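Local structure of CLIP-associating protein 2 (Mus musculus, 3WOZ) at residues I114-F119 with I151-K156; T90-K95 with Q109-I114; F163-E168 with F207-G212. The protein probably binds tubulin through TOG domains, built of HEAT repeats, and contributes to the control of microtubule dynamics. All blocks are in the same frame, centred on the assembly; numbering follows the deposited sequence.

Contact 1 (I114-F119 with I151-K156); sequences ITRESF and IETLAK
The guanidinium of Arg116, which lies against Thr153, is tied to its own helix by a salt bridge from NH2 to Asp113 OD1, an oxygen that Gln109 NE2 also holds. The Arg116 chain first runs out toward helix 141-155, with CG anti to the backbone N (chi1 -152°). It then bends at CG-CD (chi3 51°), which turns a face of the flat group to Thr153. The methyl of Thr153 lies over this face, with CG2 3.4 Å from Arg116 NE. Thr153 CB sits over that face too, displaced toward the rim. The two side chains cross at about a right angle. Thr153 OG1 bonds to Lys149 O in its own helix, and its methyl is the branch that meets the arginine. Nearer the backbone, Arg116 CG lies 3.9 Å from Leu154 CD1, the two side chains sliding past each other in opposite directions. Replacing Arg116 by an alanine is likely to leave Asp113 without its positive mate and to strip the cover from the Thr153 methyl and Leu154 CD1. Such side-by-side packing of helices, here with helix 121-133 between them in the chain, is characteristic of the HEAT-repeat solenoid of a TOG domain.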
ATOM      1  N   ILE A 114       7.822   4.354   3.866  1.00 35.42           N
ATOM      2  CA  ILE A 114       7.424   5.153   5.023  1.00 35.77           C
ATOM      3  C   ILE A 114       6.144   4.579   5.642  1.00 35.80           C
ATOM      4  O   ILE A 114       6.089   4.342   6.845  1.00 35.64           O
ATOM      5  CB  ILE A 114       7.228   6.653   4.640  1.00 35.91           C
ATOM      6  CG1 ILE A 114       8.531   7.259   4.101  1.00 36.05           C
ATOM      7  CG2 ILE A 114       6.691   7.470   5.816  1.00 36.30           C
ATOM      8  CD1 ILE A 114       9.703   7.200   5.046  1.00 37.47           C
ATOM      9  N   THR A 115       5.133   4.345   4.807  1.00 35.93           N
ATOM     10  CA  THR A 115       3.878   3.717   5.238  1.00 36.23           C
ATOM     11  C   THR A 115       4.145   2.421   5.991  1.00 36.63           C
ATOM     12  O   THR A 115       3.642   2.227   7.091  1.00 36.98           O
ATOM     13  CB  THR A 115       2.952   3.418   4.036  1.00 35.77           C
ATOM     14  OG1 THR A 115       2.703   4.631   3.323  1.00 36.44           O
ATOM     15  CG2 THR A 115       1.611   2.823   4.497  1.00 35.79           C
ATOM     16  N   ARG A 116       4.953   1.552   5.396  1.00 37.34           N
ATOM     17  CA  ARG A 116       5.214   0.221   5.942  1.00 38.37           C
ATOM     18  C   ARG A 116       5.820   0.246   7.339  1.00 38.61           C
ATOM     19  O   ARG A 116       5.541  -0.643   8.147  1.00 38.62           O
ATOM     20  CB  ARG A 116       6.112  -0.565   4.991  1.00 38.44           C
ATOM     21  CG  ARG A 116       5.932  -2.079   5.033  1.00 39.94           C
ATOM     22  CD  ARG A 116       6.483  -2.704   3.744  1.00 41.57           C
ATOM     23  NE  ARG A 116       7.842  -2.231   3.500  1.00 45.18           N
ATOM     24  CZ  ARG A 116       8.249  -1.549   2.433  1.00 45.35           C
ATOM     25  NH1 ARG A 116       7.420  -1.247   1.434  1.00 43.76           N
ATOM     26  NH2 ARG A 116       9.516  -1.182   2.367  1.00 47.37           N
ATOM     27  N   GLU A 117       6.634   1.264   7.620  1.00 38.85           N
ATOM     28  CA  GLU A 117       7.286   1.384   8.923  1.00 39.49           C
ATOM     29  C   GLU A 117       6.525   2.283   9.900  1.00 39.25           C
ATOM     30  O   GLU A 117       6.949   2.446  11.042  1.00 39.49           O
ATOM     31  CB  GLU A 117       8.746   1.861   8.770  1.00 39.78           C
ATOM     32  CG  GLU A 117       8.906   3.326   8.355  1.00 41.35           C
ATOM     33  CD  GLU A 117      10.356   3.716   8.060  1.00 43.85           C
ATOM     34  OE1 GLU A 117      11.176   2.831   7.741  1.00 44.80           O
ATOM     35  OE2 GLU A 117      10.676   4.920   8.137  1.00 44.81           O
ATOM     36  N   SER A 118       5.406   2.853   9.461  1.00 38.97           N
ATOM     37  CA  SER A 118       4.683   3.833  10.281  1.00 38.92           C
ATOM     38  C   SER A 118       3.362   3.335  10.899  1.00 38.77           C
ATOM     39  O   SER A 118       2.755   4.034  11.701  1.00 38.64           O
ATOM     40  CB  SER A 118       4.420   5.111   9.478  1.00 38.77           C
ATOM     41  OG  SER A 118       5.623   5.647   8.951  1.00 38.69           O
ATOM     42  N   PHE A 119       2.925   2.136  10.531  1.00 38.86           N
ATOM     43  CA  PHE A 119       1.599   1.654  10.936  1.00 38.84           C
ATOM     44  C   PHE A 119       1.672   0.239  11.490  1.00 38.88           C
ATOM     45  O   PHE A 119       2.574  -0.504  11.122  1.00 39.02           O
ATOM     46  CB  PHE A 119       0.633   1.700   9.747  1.00 38.37           C
ATOM     47  CG  PHE A 119       0.308   3.088   9.279  1.00 38.38           C
ATOM     48  CD1 PHE A 119      -0.682   3.838   9.914  1.00 37.96           C
ATOM     49  CD2 PHE A 119       0.981   3.648   8.194  1.00 37.71           C
ATOM     50  CE1 PHE A 119      -0.990   5.123   9.479  1.00 37.19           C
ATOM     51  CE2 PHE A 119       0.682   4.934   7.755  1.00 36.86           C
ATOM     52  CZ  PHE A 119      -0.306   5.673   8.397  1.00 37.37           C
ATOM     53  N   ILE A 151       3.663  -7.220   0.387  1.00 41.23           N
ATOM     54  CA  ILE A 151       3.369  -8.347   1.294  1.00 42.11           C
ATOM     55  C   ILE A 151       4.669  -8.959   1.775  1.00 42.24           C
ATOM     56  O   ILE A 151       4.901  -9.060   2.974  1.00 42.11           O
ATOM     57  CB  ILE A 151       2.570  -9.508   0.623  1.00 42.15           C
ATOM     58  CG1 ILE A 151       1.427  -9.011  -0.271  1.00 42.74           C
ATOM     59  CG2 ILE A 151       2.099 -10.528   1.679  1.00 42.49           C
ATOM     60  CD1 ILE A 151       0.204  -8.539   0.435  1.00 42.98           C
ATOM     61  N   GLU A 152       5.509  -9.365   0.824  1.00 43.09           N
ATOM     62  CA  GLU A 152       6.770 -10.027   1.136  1.00 44.01           C
ATOM     63  C   GLU A 152       7.607  -9.222   2.127  1.00 44.02           C
ATOM     64  O   GLU A 152       8.114  -9.779   3.098  1.00 44.33           O
ATOM     65  CB  GLU A 152       7.584 -10.307  -0.130  1.00 44.27           C
ATOM     66  CG  GLU A 152       8.485 -11.531   0.023  1.00 46.68           C
ATOM     67  CD  GLU A 152       9.870 -11.350  -0.562  1.00 50.13           C
ATOM     68  OE1 GLU A 152      10.014 -10.666  -1.600  1.00 51.58           O
ATOM     69  OE2 GLU A 152      10.823 -11.918   0.020  1.00 52.12           O
ATOM     70  N   THR A 153       7.741  -7.918   1.887  1.00 44.13           N
ATOM     71  CA  THR A 153       8.534  -7.053   2.769  1.00 44.14           C
ATOM     72  C   THR A 153       7.877  -6.905   4.147  1.00 44.47           C
ATOM     73  O   THR A 153       8.564  -6.886   5.169  1.00 44.49           O
ATOM     74  CB  THR A 153       8.787  -5.673   2.129  1.00 44.07           C
ATOM     75  OG1 THR A 153       9.243  -5.850   0.782  1.00 43.17           O
ATOM     76  CG2 THR A 153       9.833  -4.889   2.909  1.00 43.91           C
ATOM     77  N   LEU A 154       6.548  -6.819   4.170  1.00 45.07           N
ATOM     78  CA  LEU A 154       5.801  -6.723   5.425  1.00 45.51           C
ATOM     79  C   LEU A 154       5.951  -8.000   6.247  1.00 46.20           C
ATOM     80  O   LEU A 154       6.024  -7.950   7.475  1.00 45.97           O
ATOM     81  CB  LEU A 154       4.315  -6.427   5.167  1.00 45.36           C
ATOM     82  CG  LEU A 154       3.449  -6.108   6.394  1.00 44.85           C
ATOM     83  CD1 LEU A 154       3.820  -4.757   7.001  1.00 43.70           C
ATOM     84  CD2 LEU A 154       1.970  -6.146   6.047  1.00 44.77           C
ATOM     85  N   ALA A 155       6.009  -9.135   5.555  1.00 47.23           N
ATOM     86  CA  ALA A 155       6.165 -10.440   6.194  1.00 48.49           C
ATOM     87  C   ALA A 155       7.498 -10.577   6.929  1.00 49.19           C
ATOM     88  O   ALA A 155       7.587 -11.299   7.924  1.00 49.57           O
ATOM     89  CB  ALA A 155       6.003 -11.554   5.170  1.00 48.53           C
ATOM     90  N   LYS A 156       8.522  -9.876   6.439  1.00 49.92           N
ATOM     91  CA  LYS A 156       9.851  -9.883   7.054  1.00 50.51           C
ATOM     92  C   LYS A 156       9.910  -9.092   8.362  1.00 50.63           C
ATOM     93  O   LYS A 156      10.858  -9.234   9.134  1.00 50.89           O
ATOM     94  CB  LYS A 156      10.915  -9.348   6.080  1.00 50.72           C
ATOM     95  CG  LYS A 156      10.943 -10.008   4.697  1.00 51.93           C
ATOM     96  CD  LYS A 156      11.234 -11.505   4.770  1.00 53.81           C
ATOM     97  CE  LYS A 156      11.056 -12.177   3.415  1.00 54.68           C
ATOM     98  NZ  LYS A 156      12.142 -11.815   2.458  1.00 56.39           N
TER

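Contact 2 (T90-K95 with Q109-I114); sequences TQLLKK and QKALDI
Leu92 and Leu93 meet Ala111 and Leu112 through aliphatic carbons, so the flat groups lie beside the contact. They are the amide of Gln109 and the carboxylate of Asp113, both on helix 102-118. Gln109 NE2 gives a hydrogen bond of 3.0 Å to Asp113 OD1, bent to 145° at the hydrogen. The amide nitrogen comes from above the carboxylate plane, and the oxygen is tilted a little from the amide plane. Arg116 is the second partner of OD1. The Gln109 bond spans one helical turn and joins residues that do not touch segment 90-95.

The interface itself is apolar and buried. Leu92 CG lies anti to the carbonyl carbon (chi1 -79°), which sends both methyls toward Ala111. CD1 and CD2 of Leu92 are each 3.8 Å from Ala111 CB. CD1 also comes close to the Ala111 carbonyl carbon. Leu112 answers with one branch: its CD2 lies 3.6 Å from Leu92 CB. The same Leu112 CD2 is 4.0 Å from Leu93 CD2, where the two side chains cross at about a right angle. This methyl thus lodges against two consecutive leucines.

The axes of 90-95 and 109-114 approach to 9.8 Å, at 150° between their directions. Leu112 also rests on Leu89 and Met96 of helix 85-96. Leu93 continues onto Leu128 of helix 121-133, while Ile114 packs on Ile74 and Gln75 of helix 60-77.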
ATOM      1  N   THR A  90      -3.494   1.303  -0.542  1.00 36.58           N
ATOM      2  CA  THR A  90      -4.010   0.758  -1.789  1.00 36.72           C
ATOM      3  C   THR A  90      -3.753   1.693  -2.963  1.00 36.77           C
ATOM      4  O   THR A  90      -3.390   1.230  -4.045  1.00 36.51           O
ATOM      5  CB  THR A  90      -5.522   0.410  -1.717  1.00 36.79           C
ATOM      6  OG1 THR A  90      -6.273   1.580  -1.380  1.00 36.79           O
ATOM      7  CG2 THR A  90      -5.775  -0.677  -0.689  1.00 36.47           C
ATOM      8  N   GLN A  91      -3.934   2.997  -2.748  1.00 36.72           N
ATOM      9  CA  GLN A  91      -3.693   3.973  -3.806  1.00 37.10           C
ATOM     10  C   GLN A  91      -2.215   4.028  -4.196  1.00 37.01           C
ATOM     11  O   GLN A  91      -1.888   4.181  -5.373  1.00 36.91           O
ATOM     12  CB  GLN A  91      -4.204   5.362  -3.416  1.00 37.33           C
ATOM     13  CG  GLN A  91      -5.721   5.508  -3.455  1.00 38.50           C
ATOM     14  CD  GLN A  91      -6.287   5.417  -4.863  1.00 41.48           C
ATOM     15  OE1 GLN A  91      -5.863   6.144  -5.763  1.00 42.71           O
ATOM     16  NE2 GLN A  91      -7.250   4.521  -5.059  1.00 40.83           N
ATOM     17  N   LEU A  92      -1.332   3.888  -3.208  1.00 36.97           N
ATOM     18  CA  LEU A  92       0.106   3.854  -3.466  1.00 37.05           C
ATOM     19  C   LEU A  92       0.502   2.608  -4.254  1.00 37.42           C
ATOM     20  O   LEU A  92       1.368   2.674  -5.129  1.00 37.12           O
ATOM     21  CB  LEU A  92       0.910   3.945  -2.168  1.00 36.40           C
ATOM     22  CG  LEU A  92       1.102   5.303  -1.490  1.00 36.28           C
ATOM     23  CD1 LEU A  92       1.897   5.107  -0.202  1.00 35.79           C
ATOM     24  CD2 LEU A  92       1.805   6.320  -2.412  1.00 35.53           C
ATOM     25  N   LEU A  93      -0.142   1.480  -3.954  1.00 38.08           N
ATOM     26  CA  LEU A  93       0.140   0.237  -4.677  1.00 39.05           C
ATOM     27  C   LEU A  93      -0.355   0.294  -6.122  1.00 39.61           C
ATOM     28  O   LEU A  93       0.300  -0.229  -7.028  1.00 39.65           O
ATOM     29  CB  LEU A  93      -0.438  -0.977  -3.947  1.00 39.04           C
ATOM     30  CG  LEU A  93       0.268  -1.369  -2.646  1.00 39.21           C
ATOM     31  CD1 LEU A  93      -0.604  -2.338  -1.867  1.00 39.53           C
ATOM     32  CD2 LEU A  93       1.646  -1.967  -2.913  1.00 38.58           C
ATOM     33  N   LYS A  94      -1.497   0.940  -6.333  1.00 40.25           N
ATOM     34  CA  LYS A  94      -1.997   1.187  -7.683  1.00 41.41           C
ATOM     35  C   LYS A  94      -1.028   2.075  -8.474  1.00 41.67           C
ATOM     36  O   LYS A  94      -0.710   1.777  -9.626  1.00 41.83           O
ATOM     37  CB  LYS A  94      -3.396   1.805  -7.642  1.00 41.67           C
ATOM     38  CG  LYS A  94      -4.485   0.830  -7.216  1.00 42.84           C
ATOM     39  CD  LYS A  94      -5.850   1.494  -7.229  1.00 44.64           C
ATOM     40  CE  LYS A  94      -6.957   0.446  -7.330  1.00 46.40           C
ATOM     41  NZ  LYS A  94      -8.314   1.032  -7.110  1.00 47.86           N
ATOM     42  N   LYS A  95      -0.545   3.142  -7.842  1.00 41.99           N
ATOM     43  CA  LYS A  95       0.452   4.028  -8.457  1.00 42.49           C
ATOM     44  C   LYS A  95       1.758   3.298  -8.751  1.00 42.81           C
ATOM     45  O   LYS A  95       2.347   3.478  -9.815  1.00 42.89           O
ATOM     46  CB  LYS A  95       0.713   5.261  -7.586  1.00 42.44           C
ATOM     47  CG  LYS A  95      -0.425   6.265  -7.578  1.00 42.68           C
ATOM     48  CD  LYS A  95      -0.747   6.738  -8.986  1.00 43.67           C
ATOM     49  CE  LYS A  95      -2.220   6.997  -9.145  1.00 44.45           C
ATOM     50  NZ  LYS A  95      -2.470   7.801 -10.360  1.00 47.22           N
ATOM     51  N   GLN A 109       7.645   4.428  -4.208  1.00 34.27           N
ATOM     52  CA  GLN A 109       8.334   3.424  -3.395  1.00 34.43           C
ATOM     53  C   GLN A 109       8.709   3.978  -2.020  1.00 34.59           C
ATOM     54  O   GLN A 109       8.517   3.310  -1.002  1.00 34.86           O
ATOM     55  CB  GLN A 109       9.568   2.869  -4.116  1.00 34.37           C
ATOM     56  CG  GLN A 109      10.194   1.653  -3.425  1.00 34.16           C
ATOM     57  CD  GLN A 109       9.205   0.504  -3.270  1.00 34.12           C
ATOM     58  OE1 GLN A 109       8.830  -0.141  -4.248  1.00 34.55           O
ATOM     59  NE2 GLN A 109       8.771   0.254  -2.040  1.00 33.75           N
ATOM     60  N   LYS A 110       9.216   5.210  -2.002  1.00 34.80           N
ATOM     61  CA  LYS A 110       9.588   5.883  -0.764  1.00 34.88           C
ATOM     62  C   LYS A 110       8.377   6.055   0.153  1.00 34.64           C
ATOM     63  O   LYS A 110       8.451   5.750   1.344  1.00 34.63           O
ATOM     64  CB  LYS A 110      10.246   7.238  -1.060  1.00 34.98           C
ATOM     65  CG  LYS A 110      10.500   8.119   0.168  1.00 35.98           C
ATOM     66  CD  LYS A 110      11.553   7.517   1.088  1.00 38.21           C
ATOM     67  CE  LYS A 110      11.933   8.475   2.204  1.00 39.60           C
ATOM     68  NZ  LYS A 110      12.742   7.770   3.242  1.00 42.16           N
ATOM     69  N   ALA A 111       7.275   6.550  -0.408  1.00 34.32           N
ATOM     70  CA  ALA A 111       6.023   6.687   0.333  1.00 34.16           C
ATOM     71  C   ALA A 111       5.529   5.343   0.882  1.00 33.88           C
ATOM     72  O   ALA A 111       5.050   5.273   2.016  1.00 33.85           O
ATOM     73  CB  ALA A 111       4.961   7.341  -0.532  1.00 34.00           C
ATOM     74  N   LEU A 112       5.648   4.287   0.077  1.00 33.74           N
ATOM     75  CA  LEU A 112       5.306   2.934   0.516  1.00 33.86           C
ATOM     76  C   LEU A 112       6.185   2.474   1.676  1.00 34.23           C
ATOM     77  O   LEU A 112       5.685   1.862   2.621  1.00 34.09           O
ATOM     78  CB  LEU A 112       5.421   1.926  -0.635  1.00 33.62           C
ATOM     79  CG  LEU A 112       4.310   1.843  -1.682  1.00 33.53           C
ATOM     80  CD1 LEU A 112       4.784   1.005  -2.866  1.00 32.96           C
ATOM     81  CD2 LEU A 112       3.015   1.265  -1.084  1.00 33.66           C
ATOM     82  N   ASP A 113       7.487   2.760   1.592  1.00 34.49           N
ATOM     83  CA  ASP A 113       8.435   2.355   2.631  1.00 35.07           C
ATOM     84  C   ASP A 113       8.122   3.059   3.951  1.00 35.29           C
ATOM     85  O   ASP A 113       8.155   2.438   5.015  1.00 35.29           O
ATOM     86  CB  ASP A 113       9.883   2.653   2.211  1.00 35.45           C
ATOM     87  CG  ASP A 113      10.361   1.786   1.053  1.00 36.32           C
ATOM     88  OD1 ASP A 113       9.727   0.757   0.720  1.00 36.57           O
ATOM     89  OD2 ASP A 113      11.401   2.136   0.472  1.00 39.10           O
ATOM     90  N   ILE A 114       7.822   4.354   3.866  1.00 35.42           N
ATOM     91  CA  ILE A 114       7.424   5.153   5.023  1.00 35.77           C
ATOM     92  C   ILE A 114       6.144   4.579   5.642  1.00 35.80           C
ATOM     93  O   ILE A 114       6.089   4.342   6.845  1.00 35.64           O
ATOM     94  CB  ILE A 114       7.228   6.653   4.640  1.00 35.91           C
ATOM     95  CG1 ILE A 114       8.531   7.259   4.101  1.00 36.05           C
ATOM     96  CG2 ILE A 114       6.691   7.470   5.816  1.00 36.30           C
ATOM     97  CD1 ILE A 114       9.703   7.200   5.046  1.00 37.47           C
TER

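Contact 3 (F163-E168 with F207-G212); sequences FTNSSE and FTMLLG
Asn165 sets its side-chain amide against the backbone of helix 204-212 at Met209 and Leu210, from the centre of an inverse gamma turn. The turn has a weak bond of 3.0 Å from Ser166 N to Thr164 O. With CG anti to the backbone N (chi1 -175°), the amide extends away from the turn onto the helix. Asn165 CG comes to 3.6 Å from Leu210 CA. Asn165 OD1 is close to the methyl CD2 of Leu210, at 3.2 Å, a tight fit of oxygen on carbon. The polar partner of OD1 is Arg170 NH1 on helix 167-179, and the backbone N of Asn165 bonds to Glu206 OE1.

On the other flank, residue 209 is a selenomethionine. The Met209 chain bends at chi3 (77°) and brings its CE back to 3.6 Å from Asn165 ND2. Met209 CE also lies 3.8 Å from Asn165 CB. The amide is therefore lined by Met209 and Leu210 together.

Two rings extend the contact. Phe163 CZ reaches 3.6 Å from Phe207 CD2, meeting the Phe207 ring at its edge. The two side chains cross obliquely. Both rings also rest on Leu199 of helix 186-202.

Just beyond, the Ser166 side chain caps a backbone N in the first turn of helix 167-179. The arrangement is a turn leading into an N-cap, held by a later helix in the C-terminal part of this HEAT-repeat solenoid.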
ATOM      1  N   PHE A 163      -0.468 -13.127  11.257  1.00 58.86           N
ATOM      2  CA  PHE A 163      -0.942 -13.964  10.164  1.00 59.16           C
ATOM      3  C   PHE A 163      -1.777 -15.133  10.695  1.00 59.49           C
ATOM      4  O   PHE A 163      -1.254 -16.028  11.363  1.00 59.48           O
ATOM      5  CB  PHE A 163       0.240 -14.464   9.332  1.00 59.03           C
ATOM      6  CG  PHE A 163      -0.127 -15.504   8.307  1.00 59.19           C
ATOM      7  CD1 PHE A 163       0.272 -16.827   8.470  1.00 59.35           C
ATOM      8  CD2 PHE A 163      -0.868 -15.163   7.181  1.00 59.37           C
ATOM      9  CE1 PHE A 163      -0.061 -17.796   7.521  1.00 59.59           C
ATOM     10  CE2 PHE A 163      -1.208 -16.128   6.230  1.00 59.38           C
ATOM     11  CZ  PHE A 163      -0.806 -17.445   6.404  1.00 59.26           C
ATOM     12  N   THR A 164      -3.074 -15.112  10.390  1.00 59.75           N
ATOM     13  CA  THR A 164      -4.005 -16.134  10.872  1.00 60.17           C
ATOM     14  C   THR A 164      -4.776 -16.812   9.739  1.00 60.40           C
ATOM     15  O   THR A 164      -5.040 -16.205   8.694  1.00 60.34           O
ATOM     16  CB  THR A 164      -5.021 -15.564  11.895  1.00 60.14           C
ATOM     17  OG1 THR A 164      -5.679 -14.420  11.339  1.00 60.32           O
ATOM     18  CG2 THR A 164      -4.331 -15.163  13.191  1.00 60.28           C
ATOM     19  N   ASN A 165      -5.132 -18.075   9.963  1.00 60.67           N
ATOM     20  CA  ASN A 165      -5.945 -18.846   9.029  1.00 61.11           C
ATOM     21  C   ASN A 165      -7.418 -18.457   9.138  1.00 61.25           C
ATOM     22  O   ASN A 165      -8.196 -19.097   9.849  1.00 61.45           O
ATOM     23  CB  ASN A 165      -5.749 -20.355   9.251  1.00 61.14           C
ATOM     24  CG  ASN A 165      -6.491 -21.207   8.227  1.00 61.49           C
ATOM     25  OD1 ASN A 165      -6.829 -20.744   7.140  1.00 61.96           O
ATOM     26  ND2 ASN A 165      -6.744 -22.463   8.579  1.00 61.60           N
ATOM     27  N   SER A 166      -7.778 -17.385   8.440  1.00 61.45           N
ATOM     28  CA  SER A 166      -9.158 -16.922   8.359  1.00 61.72           C
ATOM     29  C   SER A 166      -9.688 -17.159   6.946  1.00 61.80           C
ATOM     30  O   SER A 166      -8.974 -17.695   6.097  1.00 61.86           O
ATOM     31  CB  SER A 166      -9.243 -15.442   8.727  1.00 61.67           C
ATOM     32  OG  SER A 166      -8.355 -14.670   7.939  1.00 62.07           O
ATOM     33  N   SER A 167     -10.935 -16.765   6.699  1.00 61.91           N
ATOM     34  CA  SER A 167     -11.544 -16.905   5.376  1.00 62.03           C
ATOM     35  C   SER A 167     -10.926 -15.946   4.353  1.00 62.05           C
ATOM     36  O   SER A 167     -10.614 -16.348   3.231  1.00 62.00           O
ATOM     37  CB  SER A 167     -13.061 -16.718   5.454  1.00 62.06           C
ATOM     38  OG  SER A 167     -13.402 -15.450   5.992  1.00 62.90           O
ATOM     39  N   GLU A 168     -10.746 -14.687   4.752  1.00 62.02           N
ATOM     40  CA  GLU A 168     -10.146 -13.667   3.887  1.00 62.16           C
ATOM     41  C   GLU A 168      -8.698 -13.981   3.514  1.00 61.84           C
ATOM     42  O   GLU A 168      -8.303 -13.828   2.355  1.00 61.69           O
ATOM     43  CB  GLU A 168     -10.226 -12.287   4.542  1.00 62.27           C
ATOM     44  CG  GLU A 168     -11.578 -11.618   4.389  1.00 63.26           C
ATOM     45  CD  GLU A 168     -11.628 -10.224   4.994  1.00 64.85           C
ATOM     46  OE1 GLU A 168     -10.713  -9.861   5.770  1.00 65.20           O
ATOM     47  OE2 GLU A 168     -12.595  -9.491   4.692  1.00 65.41           O
ATOM     48  N   PHE A 207       0.155 -21.646   8.620  1.00 68.33           N
ATOM     49  CA  PHE A 207       0.163 -21.764   7.162  1.00 68.96           C
ATOM     50  C   PHE A 207      -0.145 -23.190   6.711  1.00 69.46           C
ATOM     51  O   PHE A 207      -0.750 -23.391   5.657  1.00 69.40           O
ATOM     52  CB  PHE A 207       1.498 -21.306   6.566  1.00 68.84           C
ATOM     53  CG  PHE A 207       1.448 -21.088   5.078  1.00 68.79           C
ATOM     54  CD1 PHE A 207       1.780 -22.113   4.197  1.00 68.62           C
ATOM     55  CD2 PHE A 207       1.056 -19.860   4.557  1.00 68.64           C
ATOM     56  CE1 PHE A 207       1.727 -21.915   2.824  1.00 68.46           C
ATOM     57  CE2 PHE A 207       0.999 -19.655   3.183  1.00 68.56           C
ATOM     58  CZ  PHE A 207       1.336 -20.684   2.316  1.00 68.58           C
ATOM     59  N   THR A 208       0.288 -24.170   7.502  1.00 70.20           N
ATOM     60  CA  THR A 208      -0.011 -25.577   7.235  1.00 71.02           C
ATOM     61  C   THR A 208      -1.519 -25.822   7.354  1.00 71.51           C
ATOM     62  O   THR A 208      -2.106 -26.543   6.544  1.00 71.62           O
ATOM     63  CB  THR A 208       0.770 -26.515   8.185  1.00 71.04           C
ATOM     64  OG1 THR A 208       2.134 -26.082   8.271  1.00 71.21           O
ATOM     65  CG2 THR A 208       0.739 -27.959   7.681  1.00 71.18           C
HETATM   66  N   MSE A 209      -2.132 -25.190   8.355  1.00 72.17           N
HETATM   67  CA  MSE A 209      -3.572 -25.247   8.585  1.00 72.95           C
HETATM   68  C   MSE A 209      -4.326 -24.605   7.416  1.00 72.80           C
HETATM   69  O   MSE A 209      -5.352 -25.123   6.966  1.00 72.83           O
HETATM   70  CB  MSE A 209      -3.909 -24.527   9.892  1.00 73.38           C
HETATM   71  CG  MSE A 209      -4.885 -25.260  10.800  1.00 75.91           C
HETATM   72 SE   MSE A 209      -4.996 -24.421  12.567  1.00 82.46          SE
HETATM   73  CE  MSE A 209      -6.125 -22.900  12.108  1.00 80.42           C
ATOM     74  N   LEU A 210      -3.797 -23.475   6.939  1.00 72.68           N
ATOM     75  CA  LEU A 210      -4.317 -22.753   5.773  1.00 72.48           C
ATOM     76  C   LEU A 210      -4.364 -23.660   4.537  1.00 72.41           C
ATOM     77  O   LEU A 210      -5.408 -23.792   3.900  1.00 72.27           O
ATOM     78  CB  LEU A 210      -3.439 -21.517   5.504  1.00 72.50           C
ATOM     79  CG  LEU A 210      -3.767 -20.334   4.570  1.00 72.32           C
ATOM     80  CD1 LEU A 210      -4.203 -20.753   3.164  1.00 72.22           C
ATOM     81  CD2 LEU A 210      -4.780 -19.374   5.176  1.00 72.56           C
ATOM     82  N   LEU A 211      -3.228 -24.278   4.215  1.00 72.54           N
ATOM     83  CA  LEU A 211      -3.115 -25.195   3.076  1.00 72.84           C
ATOM     84  C   LEU A 211      -4.084 -26.370   3.180  1.00 73.07           C
ATOM     85  O   LEU A 211      -4.693 -26.765   2.184  1.00 73.11           O
ATOM     86  CB  LEU A 211      -1.683 -25.727   2.944  1.00 72.83           C
ATOM     87  CG  LEU A 211      -0.543 -24.773   2.577  1.00 72.68           C
ATOM     88  CD1 LEU A 211       0.797 -25.467   2.771  1.00 72.80           C
ATOM     89  CD2 LEU A 211      -0.681 -24.265   1.151  1.00 72.75           C
ATOM     90  N   GLY A 212      -4.219 -26.915   4.389  1.00 73.37           N
ATOM     91  CA  GLY A 212      -5.125 -28.030   4.661  1.00 73.77           C
ATOM     92  C   GLY A 212      -6.574 -27.714   4.336  1.00 74.12           C
ATOM     93  O   GLY A 212      -7.322 -28.591   3.895  1.00 74.10           O
TER

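How the contacts relate
Contacts 1 and 2 adjoin. Their centres are 11 Å apart, both use helix 102-118, and Ile114 belongs to both. Helix 102-118 faces helix 85-96 in contact 2 and helix 141-155 in contact 1. The two sites touch where Thr115 OG1 lies 3.6 Å from Leu92 CD1. Contact 3 is separate: its centre is about 20 Å from that of contact 1 and about 27 Å from that of contact 2. Its nearest atoms are about 8 Å from contact 1. Helix 141-155 of contact 1 is followed in the chain by helix 167-179 of contact 3. The three contacts follow in series along the chain, from the middle of the domain toward its C-terminal end.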